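Local coordinates for CdiI immunity protein (Yersinia kristensenii ATCC 33638, PDB 5E3E), which binds the cognate contact-dependent inhibition toxin, an RNase A-superfamily member, and probably neutralises it to protect its own cell, at residues A[11-16]-A[31-36]; A[73-78]-A[87-92]. One frame throughout, in Å; residues are numbered along the deposited sequence.

Contact 1 (A[11-16]-A[31-36])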
loop_
_atom_site.group_PDB
_atom_site.type_symbol
_atom_site.label_atom_id
_atom_site.label_comp_id
_atom_site.label_asym_id
_atom_site.label_seq_id
_atom_site.Cartn_x
_atom_site.Cartn_y
_atom_site.Cartn_z
ATOM N N SER A 11 4.075 7.016 4.160
ATOM C CA SER A 11 2.769 6.402 3.845
ATOM C C SER A 11 2.694 6.078 2.337
ATOM O O SER A 11 2.201 5.041 1.960
ATOM C CB SER A 11 1.616 7.287 4.243
ATOM O OG SER A 11 1.646 7.460 5.649
ATOM N N TYR A 12 3.209 6.981 1.494
ATOM C CA TYR A 12 3.200 6.785 0.051
ATOM C C TYR A 12 4.052 5.573 -0.350
ATOM O O TYR A 12 3.551 4.703 -1.071
ATOM C CB TYR A 12 3.693 8.041 -0.669
ATOM C CG TYR A 12 3.774 7.905 -2.163
ATOM C CD1 TYR A 12 2.622 7.782 -2.935
ATOM C CD2 TYR A 12 4.981 7.862 -2.794
ATOM C CE1 TYR A 12 2.685 7.654 -4.316
ATOM C CE2 TYR A 12 5.061 7.711 -4.165
ATOM C CZ TYR A 12 3.922 7.626 -4.938
ATOM O OH TYR A 12 4.005 7.502 -6.337
ATOM N N LEU A 13 5.314 5.511 0.111
ATOM C CA LEU A 13 6.129 4.324 -0.117
ATOM C C LEU A 13 5.418 3.041 0.337
ATOM O O LEU A 13 5.378 2.066 -0.380
ATOM C CB LEU A 13 7.463 4.405 0.606
ATOM C CG LEU A 13 8.426 3.229 0.513
ATOM C CD1 LEU A 13 8.894 3.033 -0.947
ATOM C CD2 LEU A 13 9.605 3.483 1.444
ATOM N N LEU A 14 4.897 3.050 1.550
ATOM C CA LEU A 14 4.454 1.834 2.187
ATOM C C LEU A 14 3.081 1.380 1.694
ATOM O O LEU A 14 2.806 0.180 1.704
ATOM C CB LEU A 14 4.478 1.979 3.717
ATOM C CG LEU A 14 5.876 2.154 4.325
ATOM C CD1 LEU A 14 5.860 2.250 5.844
ATOM C CD2 LEU A 14 6.860 1.105 3.865
ATOM N N ARG A 15 2.280 2.313 1.201
ATOM C CA ARG A 15 0.954 1.988 0.710
ATOM C C ARG A 15 0.857 1.858 -0.785
ATOM O O ARG A 15 0.064 1.041 -1.253
ATOM C CB ARG A 15 -0.086 2.963 1.203
ATOM C CG ARG A 15 -0.176 3.012 2.695
ATOM C CD ARG A 15 -1.223 4.008 3.128
ATOM N NE ARG A 15 -1.330 4.136 4.588
ATOM C CZ ARG A 15 -2.253 4.880 5.211
ATOM N NH1 ARG A 15 -3.166 5.584 4.532
ATOM N NH2 ARG A 15 -2.249 4.962 6.530
ATOM N N CYS A 16 1.615 2.637 -1.548
ATOM C CA CYS A 16 1.498 2.591 -2.992
ATOM C C CYS A 16 2.526 1.636 -3.587
ATOM O O CYS A 16 2.253 1.028 -4.635
ATOM C CB CYS A 16 1.617 3.965 -3.632
ATOM S SG CYS A 16 0.178 5.016 -3.333
ATOM N N GLU A 31 13.773 -4.679 -5.208
ATOM C CA GLU A 31 13.381 -4.268 -6.568
ATOM C C GLU A 31 12.248 -3.248 -6.475
ATOM O O GLU A 31 12.184 -2.341 -7.268
ATOM C CB GLU A 31 12.978 -5.494 -7.403
ATOM C CG GLU A 31 14.222 -6.302 -7.815
ATOM C CD GLU A 31 13.946 -7.739 -8.220
ATOM O OE1 GLU A 31 12.883 -8.311 -7.855
ATOM O OE2 GLU A 31 14.836 -8.343 -8.910
ATOM N N THR A 32 11.400 -3.392 -5.464
ATOM C CA THR A 32 10.365 -2.388 -5.178
ATOM C C THR A 32 10.988 -1.009 -4.822
ATOM O O THR A 32 10.611 0.033 -5.375
ATOM C CB THR A 32 9.398 -2.905 -4.108
ATOM O OG1 THR A 32 8.781 -4.109 -4.598
ATOM C CG2 THR A 32 8.325 -1.851 -3.779
ATOM N N LEU A 33 11.954 -1.022 -3.912
ATOM C CA LEU A 33 12.703 0.193 -3.571
ATOM C C LEU A 33 13.379 0.789 -4.773
ATOM O O LEU A 33 13.357 1.991 -4.937
ATOM C CB LEU A 33 13.742 -0.094 -2.466
ATOM C CG LEU A 33 13.182 -0.515 -1.113
ATOM C CD1 LEU A 33 14.269 -0.929 -0.124
ATOM C CD2 LEU A 33 12.278 0.555 -0.542
ATOM N N ALA A 34 13.918 -0.035 -5.671
ATOM C CA ALA A 34 14.564 0.483 -6.864
ATOM C C ALA A 34 13.572 1.109 -7.822
ATOM O O ALA A 34 13.896 2.096 -8.466
ATOM C CB ALA A 34 15.351 -0.602 -7.573
ATOM N N ALA A 35 12.377 0.539 -7.937
ATOM C CA ALA A 35 11.331 1.109 -8.788
ATOM C C ALA A 35 10.883 2.482 -8.257
ATOM O O ALA A 35 10.669 3.410 -9.038
ATOM C CB ALA A 35 10.136 0.167 -8.871
ATOM N N TYR A 36 10.742 2.593 -6.930
ATOM C CA TYR A 36 10.432 3.867 -6.308
ATOM C C TYR A 36 11.522 4.899 -6.626
ATOM O O TYR A 36 11.238 6.021 -7.051
ATOM C CB TYR A 36 10.283 3.646 -4.822
ATOM C CG TYR A 36 10.242 4.880 -3.991
ATOM C CD1 TYR A 36 9.029 5.474 -3.665
ATOM C CD2 TYR A 36 11.384 5.400 -3.433
ATOM C CE1 TYR A 36 8.967 6.604 -2.867
ATOM C CE2 TYR A 36 11.335 6.527 -2.615
ATOM C CZ TYR A 36 10.137 7.128 -2.337
ATOM O OH TYR A 36 10.117 8.218 -1.513
#

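Contact 2 (A[73-78]-A[87-92])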
loop_
_atom_site.group_PDB
_atom_site.type_symbol
_atom_site.label_atom_id
_atom_site.label_comp_id
_atom_site.label_asym_id
_atom_site.label_seq_id
_atom_site.Cartn_x
_atom_site.Cartn_y
_atom_site.Cartn_z
ATOM N N LEU A 73 1.011 3.012 9.353
ATOM C CA LEU A 73 1.378 3.369 7.955
ATOM C C LEU A 73 0.938 2.301 6.931
ATOM O O LEU A 73 0.840 2.578 5.754
ATOM C CB LEU A 73 2.877 3.655 7.848
ATOM C CG LEU A 73 3.410 4.791 8.723
ATOM C CD1 LEU A 73 4.913 4.889 8.636
ATOM C CD2 LEU A 73 2.837 6.144 8.336
ATOM N N ASP A 74 0.643 1.092 7.425
ATOM C CA ASP A 74 -0.028 0.034 6.682
ATOM C C ASP A 74 0.785 -0.578 5.549
ATOM O O ASP A 74 0.209 -0.871 4.477
ATOM C CB ASP A 74 -1.373 0.474 6.139
ATOM C CG ASP A 74 -2.310 -0.728 5.868
ATOM O OD1 ASP A 74 -2.209 -1.764 6.594
ATOM O OD2 ASP A 74 -3.148 -0.655 4.914
ATOM N N CYS A 75 2.078 -0.792 5.794
ATOM C CA CYS A 75 2.950 -1.548 4.874
ATOM C C CYS A 75 2.401 -2.971 4.661
ATOM O O CYS A 75 2.063 -3.634 5.638
ATOM C CB CYS A 75 4.344 -1.661 5.478
ATOM S SG CYS A 75 5.563 -2.458 4.407
ATOM N N SER A 76 2.331 -3.450 3.408
ATOM C CA SER A 76 1.850 -4.855 3.146
ATOM C C SER A 76 2.978 -5.881 3.196
ATOM O O SER A 76 2.721 -7.067 3.400
ATOM C CB SER A 76 1.179 -4.972 1.767
ATOM O OG SER A 76 0.032 -4.152 1.700
ATOM N N TYR A 77 4.228 -5.445 3.042
ATOM C CA TYR A 77 5.376 -6.338 3.084
ATOM C C TYR A 77 5.766 -6.681 4.511
ATOM O O TYR A 77 5.980 -5.772 5.344
ATOM C CB TYR A 77 6.545 -5.691 2.347
ATOM C CG TYR A 77 7.882 -6.353 2.569
ATOM C CD1 TYR A 77 8.025 -7.745 2.440
ATOM C CD2 TYR A 77 9.011 -5.597 2.889
ATOM C CE1 TYR A 77 9.263 -8.359 2.627
ATOM C CE2 TYR A 77 10.236 -6.207 3.085
ATOM C CZ TYR A 77 10.362 -7.566 2.947
ATOM O OH TYR A 77 11.626 -8.145 3.127
ATOM N N TYR A 78 5.740 -7.988 4.833
ATOM C CA TYR A 78 6.060 -8.448 6.187
ATOM C C TYR A 78 7.594 -8.564 6.331
ATOM O O TYR A 78 8.189 -9.666 6.341
ATOM C CB TYR A 78 5.358 -9.765 6.491
ATOM C CG TYR A 78 5.455 -10.126 7.934
ATOM C CD1 TYR A 78 4.775 -9.380 8.866
ATOM C CD2 TYR A 78 6.291 -11.164 8.374
ATOM C CE1 TYR A 78 4.861 -9.678 10.213
ATOM C CE2 TYR A 78 6.419 -11.448 9.734
ATOM C CZ TYR A 78 5.658 -10.712 10.636
ATOM O OH TYR A 78 5.720 -10.934 11.987
ATOM N N GLU A 87 13.992 -1.041 13.068
ATOM C CA GLU A 87 15.151 -0.145 12.870
ATOM C C GLU A 87 16.039 -0.626 11.749
ATOM O O GLU A 87 16.480 0.147 10.917
ATOM C CB GLU A 87 15.992 -0.071 14.148
ATOM C CG GLU A 87 17.249 0.784 14.047
ATOM C CD GLU A 87 18.085 0.786 15.311
ATOM O OE1 GLU A 87 19.223 1.298 15.251
ATOM O OE2 GLU A 87 17.611 0.321 16.368
ATOM N N GLU A 88 16.376 -1.899 11.751
ATOM C CA GLU A 88 17.307 -2.390 10.725
ATOM C C GLU A 88 16.687 -2.286 9.310
ATOM O O GLU A 88 17.370 -1.962 8.349
ATOM C CB GLU A 88 17.809 -3.787 11.037
ATOM C CG GLU A 88 18.685 -3.873 12.287
ATOM C CD GLU A 88 19.814 -2.856 12.353
ATOM O OE1 GLU A 88 20.475 -2.627 11.324
ATOM O OE2 GLU A 88 20.062 -2.260 13.444
ATOM N N TRP A 89 15.404 -2.561 9.171
ATOM C CA TRP A 89 14.777 -2.470 7.859
ATOM C C TRP A 89 14.765 -1.009 7.420
ATOM O O TRP A 89 15.071 -0.715 6.270
ATOM C CB TRP A 89 13.359 -3.032 7.824
ATOM C CG TRP A 89 12.838 -3.059 6.433
ATOM C CD1 TRP A 89 13.496 -3.563 5.337
ATOM C CD2 TRP A 89 11.618 -2.505 5.940
ATOM N NE1 TRP A 89 12.749 -3.379 4.204
ATOM C CE2 TRP A 89 11.583 -2.742 4.551
ATOM C CE3 TRP A 89 10.517 -1.893 6.549
ATOM C CZ2 TRP A 89 10.513 -2.363 3.761
ATOM C CZ3 TRP A 89 9.471 -1.507 5.760
ATOM C CH2 TRP A 89 9.460 -1.749 4.395
ATOM N N LEU A 90 14.412 -0.078 8.325
ATOM C CA LEU A 90 14.406 1.337 7.920
ATOM C C LEU A 90 15.816 1.810 7.501
ATOM O O LEU A 90 15.933 2.618 6.578
ATOM C CB LEU A 90 13.873 2.247 9.022
ATOM C CG LEU A 90 12.384 2.145 9.358
ATOM C CD1 LEU A 90 12.005 3.096 10.481
ATOM C CD2 LEU A 90 11.513 2.408 8.180
ATOM N N LYS A 91 16.848 1.391 8.223
ATOM C CA LYS A 91 18.226 1.763 7.876
ATOM C C LYS A 91 18.585 1.216 6.493
ATOM O O LYS A 91 19.263 1.917 5.673
ATOM C CB LYS A 91 19.219 1.246 8.920
ATOM C CG LYS A 91 19.161 2.022 10.236
ATOM C CD LYS A 91 20.268 1.549 11.174
ATOM C CE LYS A 91 20.344 2.432 12.418
ATOM N NZ LYS A 91 21.450 2.084 13.369
ATOM N N HIS A 92 18.099 0.004 6.220
ATOM C CA HIS A 92 18.261 -0.597 4.876
ATOM C C HIS A 92 17.553 0.217 3.758
ATOM O O HIS A 92 18.144 0.454 2.673
ATOM C CB HIS A 92 17.755 -2.039 4.896
ATOM C CG HIS A 92 17.711 -2.676 3.551
ATOM N ND1 HIS A 92 18.839 -3.105 2.887
ATOM C CD2 HIS A 92 16.672 -2.937 2.738
ATOM C CE1 HIS A 92 18.491 -3.632 1.724
ATOM N NE2 HIS A 92 17.175 -3.580 1.627
#

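Contact 1 (A[11-16]-A[31-36])
Y12, whose ring edge meets that of Y36, has its hydroxyl OH gripped from two sides of the complex: E40 OE2 of the same chain and the backbone N of Y63 of the toxin chain both hydrogen-bond to it. The two bonds tie the phenol oxygen both to its own chain and to the toxin chain, while one flank of the ring, at CD2, faces helix 29-39. There Y12 CD2 lies 4.2 Å from Y36 CE1. Each of these atoms is near the plane of the other ring, so the two phenols meet rim to rim and do not stack.

The main apolar contact is made by L13. With CG anti to the backbone N, chi1 178° carries CG toward helix 29-39, and the turn about chi2 then lays the CD1 branch over the flat side of Y36. The methyl CD1 of L13 stands 3.6 Å above the plane of the Y36 ring and 21° off its normal measured from the centroid. This is a CH-pi contact over the face, shifted toward the rim: the nearest ring atom, Y36 CD1, is 3.7 Å from L13 CD1. That same methyl also reaches L33, where L13 CD1 and L33 CD2 are 4.2 Å apart. One leucine branch therefore touches two side chains one helical turn apart, L33 and Y36, and the bonding between the segments is dispersive throughout.

Only side chains bridge the gap, since the axes of the two short segments come no closer than 11.4 Å, and their N-to-C directions make an angle of 126°, an oblique crossing. Segment 11-16, with a wider pi-type turn at 13-16, belongs to helix 8-17, and segment 31-36 to helix 29-39. Helix 42-56 covers Y36 through E44, R45 and M48, and helix 86-96 meets L33 through I93 and Q96.

Contact 2 (A[73-78]-A[87-92])
The aromatic cluster centred on W89 of helix 86-96 takes in C75 and Y77 from the loop that follows helix 62-72. Y77 presents one edge to the indole: Y77 CD2 is 3.7 Å from W89 CZ2, and Y77 CE2 is 3.9 Å from W89 NE1, which lies in the plane of the phenol. The phenol centroid is 5.6 Å from that of the six-membered ring of W89, with the planes at 70°. These values define an offset edge-to-face pair, the edge coming from Y77 and the face from W89.

C75 adds a sulfur-aromatic contact. Its SG is anti to the backbone N (chi1 -176°), which carries the sulfur toward the outer end of the indole, where C75 SG is 4.0 Å from W89 CH2. Measured from the six-membered ring centroid the sulfur lies 63° off the normal, an oblique approach.

Y77 OH is hydrogen-bonded to E82 OE2, so the polar end of that phenol is satisfied away from W89. Y79 stacks on the indole and F18 meets it edge-to-face. On the toxin side of the loop, D74 forms salt bridges with K26 and R92 of the toxin chain. Offset edge-to-face and sulfur-aromatic contacts are familiar in buried aromatic cores; here they join the loop after helix 62-72 to helix 86-96 of this all-helical immunity protein.

In the fold
Both contacts are buried, contact 2 nearer the middle of the chain (centre about 5 Å from the chain centre, against about 7 Å for contact 1). Contact 1 joins two helices through an aliphatic methyl on a phenol face; contact 2 joins a loop to a helix through an indole, a phenol edge and a thiol. They meet along helix 8-17: R15 NE lies 2.9 Å from L73 O, a probable hydrogen bond, and L14 CD2 packs 3.8 Å from C75 SG. Helix 86-96 serves both, touching L33 and carrying W89. Each also borders the toxin, through Y12 and R15 in 11-16 and D74 and C75 in 73-78.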